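Local structure of kinesin-like protein Nod (Drosophila melanogaster, 3DC4) at residues V28-R34 and A310-H315; E62-D66 and G329-K333; Y110-M114 and E123-P129. The protein binds and hydrolyses ATP and binds microtubules through the kinesin motor domain described here, and is required for meiotic segregation of non-exchange chromosomes. One frame throughout, in Å; residues are numbered along the deposited sequence.

Contact 1 (V28-R34 and A310-H315). With ADP (adenosine-5'-diphosphate), chain C.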
loop_
_atom_site.group_PDB
_atom_site.type_symbol
_atom_site.label_atom_id
_atom_site.label_comp_id
_atom_site.label_asym_id
_atom_site.label_seq_id
_atom_site.Cartn_x
_atom_site.Cartn_y
_atom_site.Cartn_z
ATOM N N VAL A 28 5.500 6.162 -9.109
ATOM C CA VAL A 28 4.361 6.604 -9.896
ATOM C C VAL A 28 4.162 5.614 -11.029
ATOM O O VAL A 28 5.122 5.168 -11.667
ATOM C CB VAL A 28 4.578 8.007 -10.508
ATOM C CG1 VAL A 28 3.352 8.409 -11.328
ATOM C CG2 VAL A 28 4.805 9.025 -9.396
ATOM N N ARG A 29 2.904 5.265 -11.267
ATOM C CA ARG A 29 2.566 4.351 -12.346
ATOM C C ARG A 29 1.512 4.987 -13.233
ATOM O O ARG A 29 0.431 5.344 -12.769
ATOM C CB ARG A 29 2.027 3.020 -11.809
ATOM C CG ARG A 29 1.839 1.973 -12.920
ATOM C CD ARG A 29 1.278 0.633 -12.413
ATOM N NE ARG A 29 1.480 -0.426 -13.412
ATOM C CZ ARG A 29 1.104 -1.690 -13.265
ATOM N NH1 ARG A 29 0.491 -2.068 -12.152
ATOM N NH2 ARG A 29 1.364 -2.579 -14.219
ATOM N N GLU A 30 1.840 5.123 -14.510
ATOM C CA GLU A 30 0.932 5.702 -15.485
ATOM C C GLU A 30 -0.075 4.636 -15.900
ATOM O O GLU A 30 0.312 3.526 -16.256
ATOM C CB GLU A 30 1.716 6.172 -16.715
ATOM C CG GLU A 30 0.843 6.636 -17.876
ATOM C CD GLU A 30 1.663 6.980 -19.114
ATOM O OE1 GLU A 30 2.533 6.168 -19.485
ATOM O OE2 GLU A 30 1.431 8.048 -19.716
ATOM N N ALA A 31 -1.363 4.961 -15.838
ATOM C CA ALA A 31 -2.398 4.005 -16.229
ATOM C C ALA A 31 -2.406 3.897 -17.761
ATOM O O ALA A 31 -1.882 4.775 -18.458
ATOM C CB ALA A 31 -3.764 4.474 -15.724
ATOM N N PRO A 32 -2.977 2.807 -18.305
ATOM C CA PRO A 32 -3.042 2.605 -19.761
ATOM C C PRO A 32 -3.819 3.725 -20.445
ATOM O O PRO A 32 -4.769 4.270 -19.879
ATOM C CB PRO A 32 -3.771 1.270 -19.900
ATOM C CG PRO A 32 -3.400 0.554 -18.652
ATOM C CD PRO A 32 -3.501 1.627 -17.595
ATOM N N TYR A 33 -3.426 4.051 -21.670
ATOM C CA TYR A 33 -4.100 5.099 -22.417
ATOM C C TYR A 33 -5.291 4.518 -23.176
ATOM O O TYR A 33 -5.176 3.485 -23.836
ATOM C CB TYR A 33 -3.122 5.767 -23.391
ATOM C CG TYR A 33 -3.650 7.039 -24.023
ATOM C CD1 TYR A 33 -4.687 7.002 -24.958
ATOM C CD2 TYR A 33 -3.121 8.282 -23.675
ATOM C CE1 TYR A 33 -5.184 8.172 -25.530
ATOM C CE2 TYR A 33 -3.610 9.459 -24.239
ATOM C CZ TYR A 33 -4.640 9.397 -25.166
ATOM O OH TYR A 33 -5.134 10.555 -25.723
ATOM N N ARG A 34 -6.436 5.181 -23.058
ATOM C CA ARG A 34 -7.658 4.751 -23.727
ATOM C C ARG A 34 -7.688 5.246 -25.169
ATOM O O ARG A 34 -8.608 4.932 -25.923
ATOM C CB ARG A 34 -8.880 5.287 -22.979
ATOM C CG ARG A 34 -9.077 4.701 -21.588
ATOM C CD ARG A 34 -9.633 3.281 -21.647
ATOM N NE ARG A 34 -8.743 2.345 -22.333
ATOM C CZ ARG A 34 -7.541 1.990 -21.891
ATOM N NH1 ARG A 34 -7.073 2.493 -20.756
ATOM N NH2 ARG A 34 -6.811 1.121 -22.579
ATOM N N ALA A 310 1.765 6.119 -6.580
ATOM C CA ALA A 310 0.850 7.109 -7.147
ATOM C C ALA A 310 0.423 6.604 -8.505
ATOM O O ALA A 310 1.254 6.377 -9.374
ATOM C CB ALA A 310 1.559 8.449 -7.316
ATOM N N CYS A 311 -0.870 6.408 -8.682
ATOM C CA CYS A 311 -1.380 5.950 -9.958
ATOM C C CYS A 311 -1.992 7.174 -10.619
ATOM O O CYS A 311 -2.778 7.881 -9.988
ATOM C CB CYS A 311 -2.448 4.875 -9.746
ATOM S SG CYS A 311 -1.770 3.290 -9.038
ATOM N N ILE A 312 -1.640 7.411 -11.880
ATOM C CA ILE A 312 -2.131 8.577 -12.613
ATOM C C ILE A 312 -2.667 8.269 -13.998
ATOM O O ILE A 312 -2.208 7.354 -14.679
ATOM C CB ILE A 312 -1.020 9.625 -12.786
ATOM C CG1 ILE A 312 0.153 9.017 -13.566
ATOM C CG2 ILE A 312 -0.558 10.122 -11.419
ATOM C CD1 ILE A 312 1.289 9.991 -13.855
ATOM N N SER A 313 -3.642 9.070 -14.399
ATOM C CA SER A 313 -4.259 8.949 -15.702
ATOM C C SER A 313 -3.401 9.687 -16.729
ATOM O O SER A 313 -2.806 10.721 -16.427
ATOM C CB SER A 313 -5.651 9.575 -15.665
ATOM O OG SER A 313 -6.223 9.576 -16.953
ATOM N N PRO A 314 -3.289 9.136 -17.942
ATOM C CA PRO A 314 -2.499 9.776 -18.999
ATOM C C PRO A 314 -3.392 10.706 -19.817
ATOM O O PRO A 314 -2.940 11.351 -20.763
ATOM C CB PRO A 314 -2.027 8.591 -19.823
ATOM C CG PRO A 314 -3.222 7.689 -19.765
ATOM C CD PRO A 314 -3.580 7.735 -18.296
ATOM N N HIS A 315 -4.666 10.757 -19.439
ATOM C CA HIS A 315 -5.666 11.562 -20.144
ATOM C C HIS A 315 -5.680 13.038 -19.770
ATOM O O HIS A 315 -5.638 13.397 -18.594
ATOM C CB HIS A 315 -7.061 10.984 -19.904
ATOM C CG HIS A 315 -7.149 9.504 -20.106
ATOM N ND1 HIS A 315 -6.752 8.882 -21.273
ATOM C CD2 HIS A 315 -7.597 8.521 -19.292
ATOM C CE1 HIS A 315 -6.952 7.582 -21.165
ATOM N NE2 HIS A 315 -7.465 7.336 -19.972
HETATM P PB ADP C . -8.763 1.969 -9.551
HETATM O O1B ADP C . -7.674 2.922 -9.269
HETATM O O2B ADP C . -8.688 0.797 -8.514
HETATM O O3B ADP C . -10.194 2.840 -9.415
HETATM P PA ADP C . -8.532 -0.194 -11.243
HETATM O O1A ADP C . -7.393 -0.689 -10.495
HETATM O O2A ADP C . -9.884 -0.824 -10.714
HETATM O O3A ADP C . -8.580 1.445 -11.084
HETATM O "O5'" ADP C . -8.307 -0.488 -12.800
HETATM C "C5'" ADP C . -9.442 -0.034 -13.549
HETATM C "C4'" ADP C . -9.522 -0.845 -14.845
HETATM O "O4'" ADP C . -8.335 -0.641 -15.652
HETATM C "C3'" ADP C . -9.599 -2.388 -14.536
HETATM O "O3'" ADP C . -10.108 -3.115 -15.646
HETATM C "C2'" ADP C . -8.050 -2.710 -14.616
HETATM O "O2'" ADP C . -7.835 -4.091 -14.947
HETATM C "C1'" ADP C . -7.578 -1.849 -15.818
HETATM N N9 ADP C . -6.153 -1.539 -15.702
HETATM C C8 ADP C . -5.593 -0.577 -14.893
HETATM N N7 ADP C . -4.281 -0.654 -14.926
HETATM C C5 ADP C . -3.928 -1.525 -15.907
HETATM C C6 ADP C . -2.704 -2.032 -16.411
HETATM N N6 ADP C . -1.501 -1.474 -16.016
HETATM N N1 ADP C . -2.733 -3.046 -17.309
HETATM C C2 ADP C . -3.888 -3.503 -17.803
HETATM N N3 ADP C . -5.062 -3.082 -17.344
HETATM C C4 ADP C . -5.132 -2.150 -16.382
#
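Arg29 and Cys311 sit side by side on neighbouring parallel strands of the central mixed sheet of the kinesin motor domain, a P-loop NTPase fold. Three backbone bonds zip the strands together: Arg29 N to Ala310 O (2.7 Å), Ile312 N to Arg29 O and Ala31 N to Ile312 O, the last carrying the pairing one residue past the strand end.

Apolar contacts follow on the face that holds Val28, Ala310 and Ile312. Val28 CG1, anti to its own N (chi1 180°), meets Ile312 CD1 at 3.6 Å, the two side chains crossing at about a right angle, while CG2 reaches Ala310 CB.

Beyond the strands, the Pro314 ring wedges against segment 28-34 and packs on polar as well as apolar atoms: its CB touches Glu30 OE2, its CD lies 3.4 Å from Ala31 O, and its CG packs on Tyr33 CD2. Glu30 keeps its carboxylate busy elsewhere, with Ser43 and the amide of Ala71.

The aromatic contact closes the far end. His315 turns its edge to the face of Tyr33 in a T-shaped pair, centroids 5.2 Å apart and planes at 70°, ND1 lying over the ring centre. Arg34 N lies at the edge of the imidazole, near its plane, beside His315 CE1, and His315 NE2 lies 3.5 Å from Arg34 CG. With His315 replaced by an alanine, the face of Tyr33 would probably lose its edge partner and the phenol ring would be freer to turn.

Nucleotide contacts come from Arg29 and Pro32, both in the ADP pocket. Pro32 lays CG against the adenine at C5 (3.5 Å). The extended Arg29 side chain is held through NH1 by Gln75 and through NH2 by Ile73 O, and one face of its guanidinium looks onto adenine N6, 3.6 Å from NH2.

Contact 2 (E62-D66 and G329-K333)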
loop_
_atom_site.group_PDB
_atom_site.type_symbol
_atom_site.label_atom_id
_atom_site.label_comp_id
_atom_site.label_asym_id
_atom_site.label_seq_id
_atom_site.Cartn_x
_atom_site.Cartn_y
_atom_site.Cartn_z
ATOM N N GLU A 62 8.112 19.314 -13.610
ATOM C CA GLU A 62 9.006 18.172 -13.531
ATOM C C GLU A 62 8.911 17.503 -12.161
ATOM O O GLU A 62 9.036 18.151 -11.128
ATOM C CB GLU A 62 10.430 18.637 -13.820
ATOM C CG GLU A 62 11.381 17.538 -14.243
ATOM C CD GLU A 62 12.589 18.094 -14.984
ATOM O OE1 GLU A 62 12.423 18.540 -16.137
ATOM O OE2 GLU A 62 13.693 18.096 -14.408
ATOM N N PHE A 63 8.677 16.197 -12.162
ATOM C CA PHE A 63 8.549 15.434 -10.926
ATOM C C PHE A 63 9.641 14.380 -10.812
ATOM O O PHE A 63 9.961 13.692 -11.790
ATOM C CB PHE A 63 7.177 14.764 -10.888
ATOM C CG PHE A 63 6.046 15.734 -10.781
ATOM C CD1 PHE A 63 5.701 16.285 -9.553
ATOM C CD2 PHE A 63 5.339 16.119 -11.909
ATOM C CE1 PHE A 63 4.669 17.211 -9.453
ATOM C CE2 PHE A 63 4.306 17.044 -11.821
ATOM C CZ PHE A 63 3.969 17.590 -10.589
ATOM N N HIS A 64 10.208 14.258 -9.615
ATOM C CA HIS A 64 11.267 13.283 -9.370
ATOM C C HIS A 64 10.959 12.404 -8.178
ATOM O O HIS A 64 10.829 12.889 -7.060
ATOM C CB HIS A 64 12.600 13.979 -9.112
ATOM C CG HIS A 64 13.018 14.900 -10.209
ATOM N ND1 HIS A 64 12.674 16.233 -10.232
ATOM C CD2 HIS A 64 13.736 14.675 -11.334
ATOM C CE1 HIS A 64 13.162 16.792 -11.325
ATOM N NE2 HIS A 64 13.810 15.868 -12.012
ATOM N N PHE A 65 10.866 11.106 -8.416
ATOM C CA PHE A 65 10.593 10.174 -7.335
ATOM C C PHE A 65 11.618 9.051 -7.340
ATOM O O PHE A 65 12.712 9.211 -7.871
ATOM C CB PHE A 65 9.191 9.619 -7.495
ATOM C CG PHE A 65 8.147 10.684 -7.576
ATOM C CD1 PHE A 65 7.987 11.587 -6.534
ATOM C CD2 PHE A 65 7.350 10.813 -8.703
ATOM C CE1 PHE A 65 7.049 12.608 -6.610
ATOM C CE2 PHE A 65 6.406 11.835 -8.789
ATOM C CZ PHE A 65 6.260 12.731 -7.739
ATOM N N ASP A 66 11.272 7.919 -6.743
ATOM C CA ASP A 66 12.196 6.792 -6.701
ATOM C C ASP A 66 11.963 5.841 -7.859
ATOM O O ASP A 66 12.852 5.077 -8.230
ATOM C CB ASP A 66 12.038 6.026 -5.396
ATOM C CG ASP A 66 12.405 6.866 -4.195
ATOM O OD1 ASP A 66 11.503 7.179 -3.389
ATOM O OD2 ASP A 66 13.592 7.231 -4.065
ATOM N N GLY A 329 2.984 13.443 -4.032
ATOM C CA GLY A 329 4.169 12.597 -4.054
ATOM C C GLY A 329 5.412 13.401 -3.717
ATOM O O GLY A 329 6.290 12.944 -2.987
ATOM N N THR A 330 5.476 14.612 -4.251
ATOM C CA THR A 330 6.602 15.492 -4.003
ATOM C C THR A 330 6.665 15.839 -2.516
ATOM O O THR A 330 7.742 15.847 -1.921
ATOM C CB THR A 330 6.465 16.782 -4.833
ATOM O OG1 THR A 330 6.394 16.440 -6.220
ATOM C CG2 THR A 330 7.658 17.698 -4.603
ATOM N N SER A 331 5.509 16.107 -1.914
ATOM C CA SER A 331 5.460 16.448 -0.493
ATOM C C SER A 331 5.894 15.274 0.381
ATOM O O SER A 331 6.685 15.437 1.307
ATOM C CB SER A 331 4.054 16.880 -0.093
ATOM O OG SER A 331 3.685 18.081 -0.744
ATOM N N ALA A 332 5.368 14.089 0.089
ATOM C CA ALA A 332 5.726 12.902 0.854
ATOM C C ALA A 332 7.216 12.657 0.654
ATOM O O ALA A 332 7.901 12.145 1.538
ATOM C CB ALA A 332 4.930 11.703 0.366
ATOM N N LYS A 333 7.712 13.032 -0.521
ATOM C CA LYS A 333 9.117 12.850 -0.858
ATOM C C LYS A 333 10.020 13.696 0.036
ATOM O O LYS A 333 11.110 13.265 0.414
ATOM C CB LYS A 333 9.345 13.232 -2.319
ATOM C CG LYS A 333 10.718 12.896 -2.858
ATOM C CD LYS A 333 10.918 11.393 -2.921
ATOM C CE LYS A 333 10.086 10.750 -3.994
ATOM N NZ LYS A 333 10.365 9.290 -4.072
HETATM O O HOH W 1 9.272 16.131 -7.539
#
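Lys333 leaves its helix with CG anti to the backbone N (chi1 -171°), then bends at chi2 and chi3 (67° and 71°), and this folded chain brings NZ over to Asp66, whose CG lies beside its own N. The contact lays helix 319-335, near the end of the kinesin motor domain, against the end of strand 61-64, an outermost strand of the small three-stranded antiparallel sheet.

The charged pair is the salt bridge of Asp66 OD1 with Lys333 NZ, at 2.5 Å. Both ends have a second partner on strand 23-30: Asp66 OD1 accepts from Ile26 N, and Lys333 NZ makes a weak bond to Ile26 O. The bridge therefore also ties the helix to strand 23-30 of the central sheet.

Below the ammonium group the lysine serves as an apolar arm. Its CE sits at the edge of the Phe65 ring, in plane, 3.4 Å from CD1. Phe65 CE1 pushes on to the helix backbone, 3.4 Å from Gly329 C; a side chain at Gly329 would point toward this ring, and the bare glycine lets the aromatic carbon come so close. Leu326, a turn earlier in the helix, touches both Phe63 and Phe65.

Polar links finish the contact at Thr330. Its OG1, which is also bonded to Leu326 O, shares a water with the strand: the water accepts from His64 N at 2.9 Å and lies 3.2 Å from Thr330 OG1. The same hydroxyl oxygen rests in the plane of the Phe63 ring, at its edge, 3.4 Å from CD1.

Contact 3 (Y110-M114 and E123-P129). With ADP (adenosine-5'-diphosphate), chain C.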
loop_
_atom_site.group_PDB
_atom_site.type_symbol
_atom_site.label_atom_id
_atom_site.label_comp_id
_atom_site.label_asym_id
_atom_site.label_seq_id
_atom_site.Cartn_x
_atom_site.Cartn_y
_atom_site.Cartn_z
ATOM N N TYR A 110 -5.891 -2.766 -9.414
ATOM C CA TYR A 110 -5.191 -3.637 -10.346
ATOM C C TYR A 110 -3.749 -3.857 -9.879
ATOM O O TYR A 110 -3.289 -4.997 -9.793
ATOM C CB TYR A 110 -5.191 -3.002 -11.747
ATOM C CG TYR A 110 -4.340 -3.734 -12.761
ATOM C CD1 TYR A 110 -4.842 -4.834 -13.456
ATOM C CD2 TYR A 110 -3.026 -3.336 -13.016
ATOM C CE1 TYR A 110 -4.060 -5.514 -14.386
ATOM C CE2 TYR A 110 -2.234 -4.016 -13.937
ATOM C CZ TYR A 110 -2.760 -5.101 -14.620
ATOM O OH TYR A 110 -1.994 -5.773 -15.538
ATOM N N SER A 111 -3.054 -2.767 -9.557
ATOM C CA SER A 111 -1.651 -2.825 -9.122
ATOM C C SER A 111 -1.442 -3.572 -7.806
ATOM O O SER A 111 -0.503 -4.354 -7.667
ATOM C CB SER A 111 -1.085 -1.401 -8.984
ATOM O OG SER A 111 -1.048 -0.743 -10.236
ATOM N N MET A 112 -2.321 -3.337 -6.841
ATOM C CA MET A 112 -2.168 -3.972 -5.544
ATOM C C MET A 112 -2.646 -5.416 -5.519
ATOM O O MET A 112 -2.306 -6.166 -4.604
ATOM C CB MET A 112 -2.900 -3.156 -4.480
ATOM C CG MET A 112 -2.447 -1.697 -4.396
ATOM S SD MET A 112 -0.643 -1.527 -4.459
ATOM C CE MET A 112 -0.271 -1.276 -2.716
ATOM N N GLY A 113 -3.434 -5.800 -6.518
ATOM C CA GLY A 113 -3.939 -7.166 -6.594
ATOM C C GLY A 113 -5.069 -7.452 -5.625
ATOM O O GLY A 113 -5.076 -8.479 -4.951
ATOM N N MET A 114 -6.035 -6.543 -5.577
ATOM C CA MET A 114 -7.181 -6.658 -4.686
ATOM C C MET A 114 -8.272 -7.603 -5.175
ATOM O O MET A 114 -9.159 -7.979 -4.411
ATOM C CB MET A 114 -7.777 -5.272 -4.449
ATOM C CG MET A 114 -6.844 -4.324 -3.722
ATOM S SD MET A 114 -6.415 -4.929 -2.071
ATOM C CE MET A 114 -7.993 -4.811 -1.244
ATOM N N GLU A 123 -0.397 -12.965 -15.933
ATOM C CA GLU A 123 0.381 -11.743 -16.125
ATOM C C GLU A 123 -0.257 -10.500 -15.502
ATOM O O GLU A 123 0.398 -9.470 -15.360
ATOM C CB GLU A 123 0.615 -11.476 -17.617
ATOM C CG GLU A 123 -0.638 -11.072 -18.378
ATOM C CD GLU A 123 -0.338 -10.571 -19.785
ATOM O OE1 GLU A 123 -1.142 -10.852 -20.695
ATOM O OE2 GLU A 123 0.692 -9.890 -19.977
ATOM N N HIS A 124 -1.529 -10.600 -15.137
ATOM C CA HIS A 124 -2.252 -9.476 -14.553
ATOM C C HIS A 124 -2.326 -9.530 -13.029
ATOM O O HIS A 124 -2.857 -8.619 -12.398
ATOM C CB HIS A 124 -3.658 -9.409 -15.149
ATOM C CG HIS A 124 -3.671 -9.120 -16.619
ATOM N ND1 HIS A 124 -3.257 -7.914 -17.142
ATOM C CD2 HIS A 124 -4.034 -9.885 -17.676
ATOM C CE1 HIS A 124 -3.367 -7.948 -18.460
ATOM N NE2 HIS A 124 -3.835 -9.132 -18.808
ATOM N N LEU A 125 -1.802 -10.603 -12.446
ATOM C CA LEU A 125 -1.794 -10.754 -10.996
ATOM C C LEU A 125 -1.046 -9.579 -10.380
ATOM O O LEU A 125 0.026 -9.197 -10.862
ATOM C CB LEU A 125 -1.119 -12.068 -10.607
ATOM C CG LEU A 125 -1.924 -13.324 -10.952
ATOM C CD1 LEU A 125 -1.058 -14.557 -10.741
ATOM C CD2 LEU A 125 -3.176 -13.380 -10.078
ATOM N N GLY A 126 -1.611 -9.035 -9.307
ATOM C CA GLY A 126 -1.025 -7.888 -8.639
ATOM C C GLY A 126 -0.039 -8.139 -7.511
ATOM O O GLY A 126 0.456 -9.255 -7.311
ATOM N N ILE A 127 0.235 -7.081 -6.755
ATOM C CA ILE A 127 1.191 -7.147 -5.659
ATOM C C ILE A 127 0.877 -8.150 -4.564
ATOM O O ILE A 127 1.767 -8.885 -4.160
ATOM C CB ILE A 127 1.387 -5.755 -5.030
ATOM C CG1 ILE A 127 2.148 -4.874 -6.020
ATOM C CG2 ILE A 127 2.136 -5.870 -3.711
ATOM C CD1 ILE A 127 2.271 -3.413 -5.608
ATOM N N LEU A 128 -0.363 -8.191 -4.084
ATOM C CA LEU A 128 -0.724 -9.120 -3.017
ATOM C C LEU A 128 -0.377 -10.578 -3.299
ATOM O O LEU A 128 0.374 -11.197 -2.547
ATOM C CB LEU A 128 -2.219 -9.021 -2.694
ATOM C CG LEU A 128 -2.635 -8.190 -1.478
ATOM C CD1 LEU A 128 -4.165 -8.121 -1.397
ATOM C CD2 LEU A 128 -2.074 -8.821 -0.201
ATOM N N PRO A 129 -0.909 -11.145 -4.394
ATOM C CA PRO A 129 -0.593 -12.546 -4.682
ATOM C C PRO A 129 0.886 -12.813 -4.945
ATOM O O PRO A 129 1.388 -13.878 -4.597
ATOM C CB PRO A 129 -1.483 -12.862 -5.886
ATOM C CG PRO A 129 -1.579 -11.536 -6.586
ATOM C CD PRO A 129 -1.763 -10.565 -5.447
HETATM P PB ADP C . -8.763 1.969 -9.551
HETATM O O1B ADP C . -7.674 2.922 -9.269
HETATM O O2B ADP C . -8.688 0.797 -8.514
HETATM O O3B ADP C . -10.194 2.840 -9.415
HETATM P PA ADP C . -8.532 -0.194 -11.243
HETATM O O1A ADP C . -7.393 -0.689 -10.495
HETATM O O2A ADP C . -9.884 -0.824 -10.714
HETATM O O3A ADP C . -8.580 1.445 -11.084
HETATM O "O5'" ADP C . -8.307 -0.488 -12.800
HETATM C "C5'" ADP C . -9.442 -0.034 -13.549
HETATM C "C4'" ADP C . -9.522 -0.845 -14.845
HETATM O "O4'" ADP C . -8.335 -0.641 -15.652
HETATM C "C3'" ADP C . -9.599 -2.388 -14.536
HETATM O "O3'" ADP C . -10.108 -3.115 -15.646
HETATM C "C2'" ADP C . -8.050 -2.710 -14.616
HETATM O "O2'" ADP C . -7.835 -4.091 -14.947
HETATM C "C1'" ADP C . -7.578 -1.849 -15.818
HETATM N N9 ADP C . -6.153 -1.539 -15.702
HETATM C C8 ADP C . -5.593 -0.577 -14.893
HETATM N N7 ADP C . -4.281 -0.654 -14.926
HETATM C C5 ADP C . -3.928 -1.525 -15.907
HETATM C C6 ADP C . -2.704 -2.032 -16.411
HETATM N N6 ADP C . -1.501 -1.474 -16.016
HETATM N N1 ADP C . -2.733 -3.046 -17.309
HETATM C C2 ADP C . -3.888 -3.503 -17.803
HETATM N N3 ADP C . -5.062 -3.082 -17.344
HETATM C C4 ADP C . -5.132 -2.150 -16.382
HETATM O O HOH W 2 -4.565 -7.341 -10.441
#
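Tyr110 and His124 meet through a side-chain hydrogen bond, Tyr110 OH to His124 ND1 at 3.0 Å, in which either could donate. Each ring presents its rim to the other, with planes at 62°. Tyr110 CG lies opposite the backbone N about CA-CB (chi1 173°), which carries the ring out over the nucleotide: one face covers the adenine, CE2 standing 3.2 Å from ADP C6. The bond to the imidazole is likely to steady the phenol end of a ring that covers the adenine. Tyr110 N also donates to ADP O1A at 2.8 Å, so the same residue holds base and alpha-phosphate.

Backbone bonds join the end of one helix to the start of the next. Ile127 N donates to Ser111 O (3.0 Å) and Leu128 N to Met112 O (2.9 Å), the latter from well above the carbonyl plane. The first helix, which begins within the P-loop, ends in a Schellman motif whose C-prime residue is Gly113, with positive phi; Gly126 is the N-cap residue of the second. Their CA atoms lie only 3.6 Å apart, a closeness that leaves no room for a CB on either. A water donates to Tyr110 O and His124 O, and Gln75 NE2 bonds to the same two carbonyls.

Apolar contacts fill the inner side. Met112 and Ile127 lie side by side, SD 3.7 Å from CD1, while Met114 SD meets Leu128 CD1 at 4.0 Å.

These side chains carry helices 108-112 and 127-141 onto the central sheet: Met112, Ile127 and Leu128 rest on Ile239 of strand 234-241, Met114 and Leu128 reach Val224 of strand 220-229, and Met112 also packs on strand 96-101.

Overall arrangement
Contacts 1 and 3 approach the bound ADP from different parts of the chain, their centres about 16 Å apart. Arg29 NH1 lies 2.8 Å from Ser111 OG, a probable hydrogen bond that joins strand 23-30 to helix 108-112, and Pro32 and Tyr110 both touch the adenine. Contact 2 does not touch contact 3: their nearest atoms are about 14 Å apart. It is joined instead to contact 1, where Val28 CG2 packs 3.2 Å from Phe65 CD2, and strand 305-312 leads in the chain to helix 319-335. Contact 3 is nested in sequence within the loops closed by both others.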